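Local structure of rRNA N-glycosidase (Bougainvillea spectabilis, 3CTK) at residues A[2-7]-A[22-27]; A[62-67]-A[161-166]; A[47-52]-A[96-101]; A[13-18]-A[175-180]. The protein belongs to the ribosome-inactivating proteins, a family well known in plants, whose fold combines a mixed beta sheet with a set of packed helices. One frame throughout, in Å; residues are numbered along the deposited sequence.

How the contacts relate
Contact 2 is the deepest of the four, its centre about 3 Å from the centre of the chain; it sets Ile64 of the sheet against helix 149-168 by methyl contacts with a valine and the flank of a serine hydroxyl. Contact 3 is also buried and apolar, but involves the other face of the sheet, where a loop after helix 92-97 packs on strand 47-53. Contacts 1 and 4 are partly buried and share helix 14-25: its C-terminal end meets strand 3-7 through an amide-carboxylate bond near the surface, its N-terminal end meets helix 170-180 through a tyrosine and valines. Strand 47-53 is hydrogen-bonded to both 3-7 and 59-65, joining contact 3 to contacts 1 and 2.

Contact 1. Residues A[2-7]-A[22-27]; sequences NTVSFN and RNELAK
Glu24, near the C-terminal end of helix 14-25, reaches across to Asn2 and Val4 at the start of the chain. At its base, around CB, the side chain touches Val48 of strand 47-53. CG follows, passing alongside Val4 with 4.0 Å between Glu24 CG and Val4 CG1, the two side chains running in opposite directions. The chain then bends at chi2 (-67°), which turns the carboxylate aside from the valine and up to the amide of Asn2. These segments belong to the beta-alpha-beta unit of strand 3-7, helix 14-25 and strand 47-53; Asn2 and Val4 are themselves held to Leu49 by backbone hydrogen bonds. Glu24 CD is 3.7 Å from Asn2 ND2, and Glu24 OE1 stands further off, at 3.9 Å from the same nitrogen. The other oxygen makes the bond: Asn2 ND2 donates to Glu24 OE2 over 3.0 Å, fairly straight at 159°. The oxygen lies close to the amide plane, whereas the donor arrives on the syn side, 28° out of the carboxylate plane; the two flat groups are turned well away from coplanar. Asn2 CB, 3.7 Å from Glu24 OE2, flanks this bond.

Contact 2. Residues A[62-67]-A[161-166]; sequences VAIDVT and QMVSEA
Strand 59-65 of the mixed sheet turns Ile64 toward the long helix 149-168, and the side chain meets Val163 and Ser164 there. The touching is done by one methyl. With Ile64 CG1 anti to the carbonyl carbon (chi1 -66°) and the chain extended beyond it, CD1 is carried to the helix surface, where it is 4.0 Å from Val163 CG1 and 3.9 Å from Ser164 OG. The valine contact is apolar, the two side chains crossing at a slant. The serine hydroxyl is engaged by Val69 O, in the loop before strand 70-78, so this buried polar atom is satisfied while its flank rests against the isoleucine methyl. The helix has a wider pi-type turn at 161-165, with a weak, long bond of 3.4 Å from Ala166 N to Gln161 O. At the strand end, Asp65 forms an Asx turn: its OD1 accepts from Thr67 N (3.0 Å) and Thr67 OG1 (2.7 Å), both coming from the same face of the carboxylate plane, and Arg46 adds a salt bridge to that oxygen. Ile64 also touches Val48, Val50 and Val71 of the neighbouring strands, an aliphatic layer characteristic of a beta sheet packed against a buried helix.

Contact 3. Residues A[47-52]-A[96-101]; sequences FVLVDI and SKLFPG
Leu98 rests its isopropyl group on the ring of Phe47, and this CH-pi contact joins strand 47-53 to the loop that follows helix 92-97. Leu98 CD1 stands 4.0 Å from the centroid of the Phe47 ring and only 1° from its normal, almost exactly above the centre. Leu98 CG lies anti to the carbonyl carbon, beside the backbone N (chi1 -77°), which carries both methyls over to Phe47. The rest of the group leans toward the CD1 side of the same ring, with Leu98 CG 3.9 Å from Phe47 CD1.

The remaining contacts are plain apolar ones. The second methyl, Leu98 CD2, lies 3.8 Å from Phe47 CD1 and also 4.1 Å from Leu49 CD2, so it bridges the two strand residues whose side chains emerge on this face of the sheet. Leu49 and Leu98 slide past each other in opposite directions. Leu49 CD2 further reaches Phe99 CE2 at 4.3 Å, coming at the ring obliquely. The Phe99 ring is backed within its own loop by Leu98 CB, about 4.0 Å above its plane and toward the rim. No hydrogen bond joins the two segments; Leu98 O and Phe99 O are bonded by the guanidinium of Arg105.

Around this cluster, Leu98 also touches Ala63 of strand 59-65 and Tyr1, while Leu49 meets Thr3 of strand 3-7. Val48 and Val50, alternating with Phe47 and Leu49 along the strand, face the other way and pack on Leu21 and Phe17 of helix 14-25, so that strand 47-53 is sandwiched between this loop and that helix.

Contact 4. Residues A[13-18]-A[175-180]; sequences EYPTFI and EVVDRG
Tyr14 OH, whose ring meets Val176 and Val177 of helix 170-180, is hydrogen-bonded to Met162 O of helix 149-168. That bond anchors the far end of the ring on a third helix. The near end is set by chi1 (-177°), which holds CG anti to the backbone N and sends the ring across the gap between helices 14-25 and 170-180. Val176 comes over one face: its CG1 is 3.5 Å from Tyr14 CZ, and 3.9 Å from the ring centroid at 27° off the normal, a CH-pi contact displaced toward the hydroxyl end. Ile18 CG1, from the next turn of the tyrosine's own helix, backs the opposite face, so the ring is clamped between two aliphatic groups. Val177 approaches differently, at the edge and near the ring plane, with its CG2 3.6 Å from Tyr14 CD2. The same methyl reaches the neighbouring proline, Val177 CG2 lying 3.8 Å from Pro15 CG.

The short helix segments run nearly antiparallel, at 158°, and their axes stay 11.0 Å apart, a wide spacing bridged by the bulky ring. On helix 170-180, a salt bridge between residues one turn apart links Arg179 NE to Glu175 OE1 at 2.8 Å; the oxygen lies close to the guanidinium plane, while the nitrogen sits above the carboxylate plane. No hydrogen bond crosses between the two segments: the helices are held by apolar packing, aromatic-aliphatic at Tyr14 and aliphatic at Pro15. The one polar atom of the tyrosine side chain is satisfied by Met162 O, so the ring can lie buried among aliphatic groups.

Contact 1. Residues A[2-7]-A[22-27]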
loop_
_atom_site.group_PDB
_atom_site.type_symbol
_atom_site.label_atom_id
_atom_site.label_comp_id
_atom_site.label_asym_id
_atom_site.label_seq_id
_atom_site.Cartn_x
_atom_site.Cartn_y
_atom_site.Cartn_z
ATOM N N ASN A 2 9.860 7.576 -10.893
ATOM C CA ASN A 2 8.802 7.289 -11.858
ATOM C C ASN A 2 7.435 7.475 -11.219
ATOM O O ASN A 2 7.297 7.397 -9.997
ATOM C CB ASN A 2 8.918 5.861 -12.395
ATOM C CG ASN A 2 10.236 5.607 -13.101
ATOM O OD1 ASN A 2 10.792 6.498 -13.746
ATOM N ND2 ASN A 2 10.737 4.381 -12.995
ATOM N N THR A 3 6.429 7.713 -12.052
ATOM C CA THR A 3 5.063 7.921 -11.588
ATOM C C THR A 3 4.070 6.990 -12.277
ATOM O O THR A 3 4.167 6.742 -13.480
ATOM C CB THR A 3 4.595 9.372 -11.865
ATOM O OG1 THR A 3 5.439 10.297 -11.168
ATOM C CG2 THR A 3 3.155 9.567 -11.415
ATOM N N VAL A 4 3.126 6.469 -11.500
ATOM C CA VAL A 4 2.065 5.618 -12.022
ATOM C C VAL A 4 0.810 6.394 -11.641
ATOM O O VAL A 4 0.751 6.972 -10.555
ATOM C CB VAL A 4 2.056 4.224 -11.358
ATOM C CG1 VAL A 4 3.324 3.465 -11.731
ATOM C CG2 VAL A 4 1.948 4.364 -9.847
ATOM N N SER A 5 -0.185 6.430 -12.522
ATOM C CA SER A 5 -1.389 7.204 -12.231
ATOM C C SER A 5 -2.696 6.427 -12.214
ATOM O O SER A 5 -2.847 5.420 -12.904
ATOM C CB SER A 5 -1.511 8.357 -13.229
ATOM O OG SER A 5 -0.371 9.198 -13.186
ATOM N N PHE A 6 -3.642 6.919 -11.419
ATOM C CA PHE A 6 -4.958 6.312 -11.298
ATOM C C PHE A 6 -6.013 7.398 -11.095
ATOM O O PHE A 6 -5.957 8.157 -10.125
ATOM C CB PHE A 6 -4.985 5.331 -10.122
ATOM C CG PHE A 6 -6.288 4.594 -9.973
ATOM C CD1 PHE A 6 -6.896 3.995 -11.074
ATOM C CD2 PHE A 6 -6.897 4.477 -8.726
ATOM C CE1 PHE A 6 -8.092 3.290 -10.937
ATOM C CE2 PHE A 6 -8.096 3.771 -8.576
ATOM C CZ PHE A 6 -8.693 3.177 -9.683
ATOM N N ASN A 7 -6.960 7.485 -12.025
ATOM C CA ASN A 7 -8.033 8.469 -11.926
ATOM C C ASN A 7 -9.253 7.754 -11.361
ATOM O O ASN A 7 -9.697 6.746 -11.912
ATOM C CB ASN A 7 -8.352 9.056 -13.303
ATOM C CG ASN A 7 -9.382 10.160 -13.234
ATOM O OD1 ASN A 7 -10.548 9.916 -12.929
ATOM N ND2 ASN A 7 -8.954 11.390 -13.508
ATOM N N ARG A 22 3.360 -2.820 -9.693
ATOM C CA ARG A 22 4.188 -3.988 -9.392
ATOM C C ARG A 22 5.436 -3.995 -10.274
ATOM O O ARG A 22 6.512 -4.384 -9.829
ATOM C CB ARG A 22 3.410 -5.290 -9.617
ATOM C CG ARG A 22 2.360 -5.592 -8.561
ATOM C CD ARG A 22 1.589 -6.873 -8.884
ATOM N NE ARG A 22 0.526 -7.099 -7.908
ATOM C CZ ARG A 22 -0.685 -7.557 -8.206
ATOM N NH1 ARG A 22 -0.999 -7.852 -9.462
ATOM N NH2 ARG A 22 -1.595 -7.687 -7.248
ATOM N N ASN A 23 5.283 -3.575 -11.527
ATOM C CA ASN A 23 6.409 -3.536 -12.456
ATOM C C ASN A 23 7.505 -2.605 -11.936
ATOM O O ASN A 23 8.696 -2.868 -12.113
ATOM C CB ASN A 23 5.941 -3.062 -13.838
ATOM C CG ASN A 23 5.120 -4.110 -14.575
ATOM O OD1 ASN A 23 4.522 -3.821 -15.613
ATOM N ND2 ASN A 23 5.098 -5.331 -14.054
ATOM N N GLU A 24 7.099 -1.514 -11.296
ATOM C CA GLU A 24 8.050 -0.554 -10.740
ATOM C C GLU A 24 8.730 -1.098 -9.483
ATOM O O GLU A 24 9.875 -0.756 -9.189
ATOM C CB GLU A 24 7.339 0.757 -10.393
ATOM C CG GLU A 24 6.779 1.496 -11.592
ATOM C CD GLU A 24 7.865 2.030 -12.503
ATOM O OE1 GLU A 24 7.561 2.310 -13.681
ATOM O OE2 GLU A 24 9.018 2.181 -12.041
ATOM N N LEU A 25 8.021 -1.949 -8.750
ATOM C CA LEU A 25 8.539 -2.521 -7.509
ATOM C C LEU A 25 9.373 -3.791 -7.705
ATOM O O LEU A 25 10.240 -4.102 -6.884
ATOM C CB LEU A 25 7.371 -2.834 -6.560
ATOM C CG LEU A 25 6.441 -1.685 -6.153
ATOM C CD1 LEU A 25 5.181 -2.247 -5.491
ATOM C CD2 LEU A 25 7.173 -0.736 -5.210
ATOM N N ALA A 26 9.107 -4.523 -8.782
ATOM C CA ALA A 26 9.820 -5.773 -9.053
ATOM C C ALA A 26 11.240 -5.525 -9.544
ATOM O O ALA A 26 11.519 -5.634 -10.738
ATOM C CB ALA A 26 9.046 -6.597 -10.076
ATOM N N LYS A 27 12.135 -5.210 -8.610
ATOM C CA LYS A 27 13.529 -4.925 -8.941
ATOM C C LYS A 27 14.509 -5.984 -8.447
ATOM O O LYS A 27 15.698 -5.929 -8.766
ATOM C CB LYS A 27 13.933 -3.573 -8.356
ATOM C CG LYS A 27 13.046 -2.414 -8.783
ATOM C CD LYS A 27 13.547 -1.106 -8.183
ATOM C CE LYS A 27 12.622 0.048 -8.523
ATOM N NZ LYS A 27 12.432 0.200 -9.992
#

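Contact 2. Residues A[62-67]-A[161-166]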
loop_
_atom_site.group_PDB
_atom_site.type_symbol
_atom_site.label_atom_id
_atom_site.label_comp_id
_atom_site.label_asym_id
_atom_site.label_seq_id
_atom_site.Cartn_x
_atom_site.Cartn_y
_atom_site.Cartn_z
ATOM N N VAL A 62 1.141 10.395 -3.966
ATOM C CA VAL A 62 1.575 9.551 -2.855
ATOM C C VAL A 62 2.931 8.899 -3.121
ATOM O O VAL A 62 3.139 8.275 -4.161
ATOM C CB VAL A 62 0.523 8.454 -2.589
ATOM C CG1 VAL A 62 0.903 7.640 -1.355
ATOM C CG2 VAL A 62 -0.850 9.094 -2.412
ATOM N N ALA A 63 3.849 9.039 -2.171
ATOM C CA ALA A 63 5.186 8.468 -2.310
ATOM C C ALA A 63 5.293 7.110 -1.629
ATOM O O ALA A 63 4.910 6.957 -0.470
ATOM C CB ALA A 63 6.221 9.423 -1.723
ATOM N N ILE A 64 5.825 6.133 -2.359
ATOM C CA ILE A 64 5.994 4.778 -1.840
ATOM C C ILE A 64 7.459 4.335 -1.909
ATOM O O ILE A 64 8.119 4.490 -2.935
ATOM C CB ILE A 64 5.123 3.776 -2.638
ATOM C CG1 ILE A 64 3.640 4.075 -2.392
ATOM C CG2 ILE A 64 5.467 2.334 -2.243
ATOM C CD1 ILE A 64 2.688 3.177 -3.163
ATOM N N ASP A 65 7.951 3.791 -0.800
ATOM C CA ASP A 65 9.322 3.291 -0.680
ATOM C C ASP A 65 9.351 1.967 -1.451
ATOM O O ASP A 65 8.659 1.027 -1.074
ATOM C CB ASP A 65 9.630 3.045 0.802
ATOM C CG ASP A 65 11.085 2.692 1.060
ATOM O OD1 ASP A 65 11.710 2.049 0.197
ATOM O OD2 ASP A 65 11.597 3.045 2.143
ATOM N N VAL A 66 10.147 1.879 -2.514
ATOM C CA VAL A 66 10.169 0.650 -3.307
ATOM C C VAL A 66 10.784 -0.557 -2.621
ATOM O O VAL A 66 10.568 -1.693 -3.053
ATOM C CB VAL A 66 10.892 0.844 -4.665
ATOM C CG1 VAL A 66 10.254 1.996 -5.434
ATOM C CG2 VAL A 66 12.388 1.074 -4.444
ATOM N N THR A 67 11.543 -0.337 -1.555
ATOM C CA THR A 67 12.167 -1.467 -0.872
ATOM C C THR A 67 11.169 -2.277 -0.049
ATOM O O THR A 67 11.309 -3.496 0.077
ATOM C CB THR A 67 13.329 -1.009 0.050
ATOM O OG1 THR A 67 12.813 -0.230 1.137
ATOM C CG2 THR A 67 14.337 -0.173 -0.736
ATOM N N GLN A 161 -4.171 0.382 1.955
ATOM C CA GLN A 161 -4.768 -0.911 1.651
ATOM C C GLN A 161 -5.152 -1.066 0.175
ATOM O O GLN A 161 -4.958 -2.134 -0.409
ATOM C CB GLN A 161 -5.992 -1.141 2.537
ATOM C CG GLN A 161 -5.694 -1.056 4.027
ATOM C CD GLN A 161 -6.898 -1.432 4.864
ATOM O OE1 GLN A 161 -7.238 -2.606 4.984
ATOM N NE2 GLN A 161 -7.561 -0.431 5.434
ATOM N N MET A 162 -5.684 -0.009 -0.432
ATOM C CA MET A 162 -6.088 -0.075 -1.837
ATOM C C MET A 162 -4.926 -0.031 -2.823
ATOM O O MET A 162 -5.072 -0.458 -3.973
ATOM C CB MET A 162 -7.071 1.055 -2.169
ATOM C CG MET A 162 -8.422 0.914 -1.494
ATOM S SD MET A 162 -9.581 2.209 -1.991
ATOM C CE MET A 162 -9.911 1.745 -3.714
ATOM N N VAL A 163 -3.777 0.479 -2.388
ATOM C CA VAL A 163 -2.627 0.563 -3.283
ATOM C C VAL A 163 -1.468 -0.352 -2.890
ATOM O O VAL A 163 -1.144 -1.289 -3.618
ATOM C CB VAL A 163 -2.104 2.014 -3.387
ATOM C CG1 VAL A 163 -0.926 2.071 -4.358
ATOM C CG2 VAL A 163 -3.227 2.942 -3.866
ATOM N N SER A 164 -0.845 -0.084 -1.745
ATOM C CA SER A 164 0.283 -0.895 -1.294
ATOM C C SER A 164 -0.059 -2.363 -1.057
ATOM O O SER A 164 0.615 -3.254 -1.580
ATOM C CB SER A 164 0.877 -0.322 -0.008
ATOM O OG SER A 164 1.418 0.964 -0.228
ATOM N N GLU A 165 -1.091 -2.620 -0.261
ATOM C CA GLU A 165 -1.470 -4.000 0.041
ATOM C C GLU A 165 -1.972 -4.743 -1.198
ATOM O O GLU A 165 -1.741 -5.947 -1.340
ATOM C CB GLU A 165 -2.533 -4.029 1.148
ATOM C CG GLU A 165 -2.116 -3.314 2.436
ATOM C CD GLU A 165 -1.011 -4.028 3.210
ATOM O OE1 GLU A 165 -0.337 -4.913 2.637
ATOM O OE2 GLU A 165 -0.806 -3.687 4.399
ATOM N N ALA A 166 -2.654 -4.029 -2.092
ATOM C CA ALA A 166 -3.164 -4.633 -3.321
ATOM C C ALA A 166 -1.991 -5.015 -4.226
ATOM O O ALA A 166 -2.033 -6.028 -4.927
ATOM C CB ALA A 166 -4.091 -3.662 -4.039
#

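Contact 3. Residues A[47-52]-A[96-101]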
loop_
_atom_site.group_PDB
_atom_site.type_symbol
_atom_site.label_atom_id
_atom_site.label_comp_id
_atom_site.label_asym_id
_atom_site.label_seq_id
_atom_site.Cartn_x
_atom_site.Cartn_y
_atom_site.Cartn_z
ATOM N N PHE A 47 12.096 5.765 -4.485
ATOM C CA PHE A 47 10.644 5.931 -4.420
ATOM C C PHE A 47 9.910 5.898 -5.750
ATOM O O PHE A 47 10.480 6.180 -6.802
ATOM C CB PHE A 47 10.283 7.257 -3.730
ATOM C CG PHE A 47 10.893 7.429 -2.372
ATOM C CD1 PHE A 47 12.031 8.214 -2.201
ATOM C CD2 PHE A 47 10.346 6.790 -1.266
ATOM C CE1 PHE A 47 12.615 8.358 -0.944
ATOM C CE2 PHE A 47 10.922 6.926 -0.006
ATOM C CZ PHE A 47 12.060 7.713 0.155
ATOM N N VAL A 48 8.632 5.539 -5.687
ATOM C CA VAL A 48 7.773 5.542 -6.861
ATOM C C VAL A 48 6.611 6.433 -6.445
ATOM O O VAL A 48 6.155 6.371 -5.304
ATOM C CB VAL A 48 7.252 4.127 -7.234
ATOM C CG1 VAL A 48 6.527 3.496 -6.062
ATOM C CG2 VAL A 48 6.324 4.223 -8.445
ATOM N N LEU A 49 6.151 7.281 -7.357
ATOM C CA LEU A 49 5.056 8.187 -7.051
ATOM C C LEU A 49 3.744 7.696 -7.656
ATOM O O LEU A 49 3.702 7.238 -8.798
ATOM C CB LEU A 49 5.392 9.591 -7.565
ATOM C CG LEU A 49 6.743 10.131 -7.075
ATOM C CD1 LEU A 49 7.065 11.457 -7.752
ATOM C CD2 LEU A 49 6.702 10.296 -5.563
ATOM N N VAL A 50 2.674 7.791 -6.874
ATOM C CA VAL A 50 1.352 7.362 -7.310
ATOM C C VAL A 50 0.415 8.567 -7.324
ATOM O O VAL A 50 0.033 9.078 -6.273
ATOM C CB VAL A 50 0.786 6.282 -6.359
ATOM C CG1 VAL A 50 -0.639 5.912 -6.762
ATOM C CG2 VAL A 50 1.680 5.049 -6.391
ATOM N N ASP A 51 0.061 9.020 -8.523
ATOM C CA ASP A 51 -0.826 10.170 -8.692
ATOM C C ASP A 51 -2.285 9.735 -8.719
ATOM O O ASP A 51 -2.725 9.077 -9.665
ATOM C CB ASP A 51 -0.497 10.904 -9.996
ATOM C CG ASP A 51 0.751 11.755 -9.893
ATOM O OD1 ASP A 51 1.524 11.580 -8.925
ATOM O OD2 ASP A 51 0.963 12.601 -10.790
ATOM N N ILE A 52 -3.030 10.106 -7.683
ATOM C CA ILE A 52 -4.445 9.757 -7.593
ATOM C C ILE A 52 -5.271 11.016 -7.793
ATOM O O ILE A 52 -5.129 11.985 -7.044
ATOM C CB ILE A 52 -4.782 9.154 -6.219
ATOM C CG1 ILE A 52 -3.883 7.941 -5.958
ATOM C CG2 ILE A 52 -6.259 8.752 -6.168
ATOM C CD1 ILE A 52 -3.970 7.414 -4.540
ATOM N N SER A 96 14.282 14.271 2.934
ATOM C CA SER A 96 15.349 15.034 2.292
ATOM C C SER A 96 15.235 15.131 0.775
ATOM O O SER A 96 15.548 16.170 0.200
ATOM C CB SER A 96 16.720 14.439 2.635
ATOM O OG SER A 96 17.004 14.550 4.019
ATOM N N LYS A 97 14.776 14.065 0.124
ATOM C CA LYS A 97 14.700 14.072 -1.335
ATOM C C LYS A 97 13.341 14.139 -2.024
ATOM O O LYS A 97 13.270 14.497 -3.201
ATOM C CB LYS A 97 15.483 12.877 -1.883
ATOM C CG LYS A 97 16.989 13.061 -1.783
ATOM C CD LYS A 97 17.739 11.869 -2.338
ATOM C CE LYS A 97 19.203 12.213 -2.556
ATOM N NZ LYS A 97 19.811 12.842 -1.353
ATOM N N LEU A 98 12.269 13.791 -1.324
ATOM C CA LEU A 98 10.948 13.845 -1.946
ATOM C C LEU A 98 10.408 15.261 -2.057
ATOM O O LEU A 98 10.701 16.115 -1.217
ATOM C CB LEU A 98 9.941 12.990 -1.165
ATOM C CG LEU A 98 10.035 11.478 -1.385
ATOM C CD1 LEU A 98 9.130 10.757 -0.400
ATOM C CD2 LEU A 98 9.652 11.151 -2.829
ATOM N N PHE A 99 9.623 15.498 -3.105
ATOM C CA PHE A 99 8.987 16.795 -3.338
ATOM C C PHE A 99 9.972 17.948 -3.161
ATOM O O PHE A 99 9.756 18.854 -2.357
ATOM C CB PHE A 99 7.814 16.939 -2.374
ATOM C CG PHE A 99 6.957 15.700 -2.280
ATOM C CD1 PHE A 99 6.590 15.184 -1.040
ATOM C CD2 PHE A 99 6.522 15.051 -3.431
ATOM C CE1 PHE A 99 5.798 14.034 -0.948
ATOM C CE2 PHE A 99 5.729 13.900 -3.349
ATOM C CZ PHE A 99 5.370 13.396 -2.102
ATOM N N PRO A 100 11.062 17.937 -3.940
ATOM C CA PRO A 100 12.084 18.983 -3.858
ATOM C C PRO A 100 11.560 20.398 -4.088
ATOM O O PRO A 100 10.746 20.636 -4.980
ATOM C CB PRO A 100 13.095 18.556 -4.918
ATOM C CG PRO A 100 12.232 17.880 -5.949
ATOM C CD PRO A 100 11.307 17.047 -5.089
ATOM N N GLY A 101 12.024 21.330 -3.265
ATOM C CA GLY A 101 11.614 22.712 -3.410
ATOM C C GLY A 101 10.330 23.108 -2.709
ATOM O O GLY A 101 10.074 24.296 -2.534
#

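Contact 4. Residues A[13-18]-A[175-180]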
loop_
_atom_site.group_PDB
_atom_site.type_symbol
_atom_site.label_atom_id
_atom_site.label_comp_id
_atom_site.label_asym_id
_atom_site.label_seq_id
_atom_site.Cartn_x
_atom_site.Cartn_y
_atom_site.Cartn_z
ATOM N N GLU A 13 -9.757 0.906 -14.725
ATOM C CA GLU A 13 -8.327 0.900 -15.038
ATOM C C GLU A 13 -7.494 0.377 -13.866
ATOM O O GLU A 13 -6.280 0.193 -13.982
ATOM C CB GLU A 13 -7.858 2.315 -15.388
ATOM C CG GLU A 13 -8.300 2.796 -16.756
ATOM C CD GLU A 13 -7.619 2.041 -17.882
ATOM O OE1 GLU A 13 -8.001 2.249 -19.054
ATOM O OE2 GLU A 13 -6.695 1.245 -17.599
ATOM N N TYR A 14 -8.157 0.132 -12.742
ATOM C CA TYR A 14 -7.485 -0.339 -11.535
ATOM C C TYR A 14 -6.548 -1.532 -11.740
ATOM O O TYR A 14 -5.391 -1.494 -11.320
ATOM C CB TYR A 14 -8.524 -0.677 -10.466
ATOM C CG TYR A 14 -7.934 -1.104 -9.143
ATOM C CD1 TYR A 14 -7.322 -0.180 -8.293
ATOM C CD2 TYR A 14 -8.013 -2.431 -8.726
ATOM C CE1 TYR A 14 -6.809 -0.573 -7.050
ATOM C CE2 TYR A 14 -7.504 -2.831 -7.496
ATOM C CZ TYR A 14 -6.909 -1.900 -6.663
ATOM O OH TYR A 14 -6.430 -2.310 -5.442
ATOM N N PRO A 15 -7.029 -2.611 -12.378
ATOM C CA PRO A 15 -6.128 -3.755 -12.569
ATOM C C PRO A 15 -4.841 -3.404 -13.318
ATOM O O PRO A 15 -3.763 -3.905 -12.983
ATOM C CB PRO A 15 -6.999 -4.755 -13.327
ATOM C CG PRO A 15 -8.371 -4.465 -12.792
ATOM C CD PRO A 15 -8.398 -2.948 -12.810
ATOM N N THR A 16 -4.948 -2.549 -14.330
ATOM C CA THR A 16 -3.773 -2.147 -15.101
ATOM C C THR A 16 -2.847 -1.298 -14.231
ATOM O O THR A 16 -1.621 -1.428 -14.291
ATOM C CB THR A 16 -4.176 -1.339 -16.348
ATOM O OG1 THR A 16 -5.023 -2.142 -17.182
ATOM C CG2 THR A 16 -2.945 -0.934 -17.138
ATOM N N PHE A 17 -3.452 -0.433 -13.425
ATOM C CA PHE A 17 -2.734 0.450 -12.507
ATOM C C PHE A 17 -1.891 -0.358 -11.515
ATOM O O PHE A 17 -0.704 -0.083 -11.317
ATOM C CB PHE A 17 -3.752 1.315 -11.750
ATOM C CG PHE A 17 -3.206 1.975 -10.515
ATOM C CD1 PHE A 17 -2.220 2.955 -10.605
ATOM C CD2 PHE A 17 -3.681 1.617 -9.257
ATOM C CE1 PHE A 17 -1.716 3.567 -9.457
ATOM C CE2 PHE A 17 -3.184 2.224 -8.102
ATOM C CZ PHE A 17 -2.200 3.202 -8.203
ATOM N N ILE A 18 -2.509 -1.356 -10.891
ATOM C CA ILE A 18 -1.806 -2.189 -9.922
ATOM C C ILE A 18 -0.672 -2.973 -10.577
ATOM O O ILE A 18 0.398 -3.120 -9.992
ATOM C CB ILE A 18 -2.773 -3.174 -9.223
ATOM C CG1 ILE A 18 -3.744 -2.399 -8.331
ATOM C CG2 ILE A 18 -1.994 -4.183 -8.383
ATOM C CD1 ILE A 18 -3.067 -1.575 -7.254
ATOM N N GLU A 175 -10.242 -8.343 -4.291
ATOM C CA GLU A 175 -11.336 -7.886 -3.434
ATOM C C GLU A 175 -11.749 -6.481 -3.859
ATOM O O GLU A 175 -12.939 -6.170 -3.945
ATOM C CB GLU A 175 -10.915 -7.871 -1.958
ATOM C CG GLU A 175 -10.823 -9.248 -1.320
ATOM C CD GLU A 175 -12.155 -9.977 -1.325
ATOM O OE1 GLU A 175 -13.080 -9.547 -0.600
ATOM O OE2 GLU A 175 -12.278 -10.976 -2.064
ATOM N N VAL A 176 -10.765 -5.631 -4.135
ATOM C CA VAL A 176 -11.067 -4.268 -4.551
ATOM C C VAL A 176 -11.770 -4.266 -5.904
ATOM O O VAL A 176 -12.730 -3.528 -6.108
ATOM C CB VAL A 176 -9.785 -3.399 -4.622
ATOM C CG1 VAL A 176 -10.112 -2.023 -5.201
ATOM C CG2 VAL A 176 -9.195 -3.246 -3.227
ATOM N N VAL A 177 -11.299 -5.098 -6.829
ATOM C CA VAL A 177 -11.909 -5.181 -8.153
ATOM C C VAL A 177 -13.365 -5.651 -8.077
ATOM O O VAL A 177 -14.241 -5.084 -8.736
ATOM C CB VAL A 177 -11.128 -6.147 -9.076
ATOM C CG1 VAL A 177 -11.911 -6.396 -10.361
ATOM C CG2 VAL A 177 -9.765 -5.552 -9.410
ATOM N N ASP A 178 -13.616 -6.681 -7.273
ATOM C CA ASP A 178 -14.966 -7.232 -7.127
ATOM C C ASP A 178 -15.922 -6.418 -6.262
ATOM O O ASP A 178 -17.132 -6.403 -6.519
ATOM C CB ASP A 178 -14.915 -8.643 -6.534
ATOM C CG ASP A 178 -14.258 -9.646 -7.448
ATOM O OD1 ASP A 178 -14.096 -9.349 -8.650
ATOM O OD2 ASP A 178 -13.914 -10.744 -6.959
ATOM N N ARG A 179 -15.386 -5.743 -5.246
ATOM C CA ARG A 179 -16.215 -4.996 -4.302
ATOM C C ARG A 179 -15.973 -3.493 -4.143
ATOM O O ARG A 179 -16.848 -2.789 -3.640
ATOM C CB ARG A 179 -16.078 -5.613 -2.908
ATOM C CG ARG A 179 -16.104 -7.134 -2.841
ATOM C CD ARG A 179 -15.738 -7.585 -1.430
ATOM N NE ARG A 179 -15.708 -9.038 -1.284
ATOM C CZ ARG A 179 -16.788 -9.808 -1.200
ATOM N NH1 ARG A 179 -17.998 -9.265 -1.241
ATOM N NH2 ARG A 179 -16.660 -11.124 -1.076
ATOM N N GLY A 180 -14.807 -3.000 -4.545
ATOM C CA GLY A 180 -14.522 -1.585 -4.347
ATOM C C GLY A 180 -14.380 -0.649 -5.533
ATOM O O GLY A 180 -13.984 0.501 -5.354
#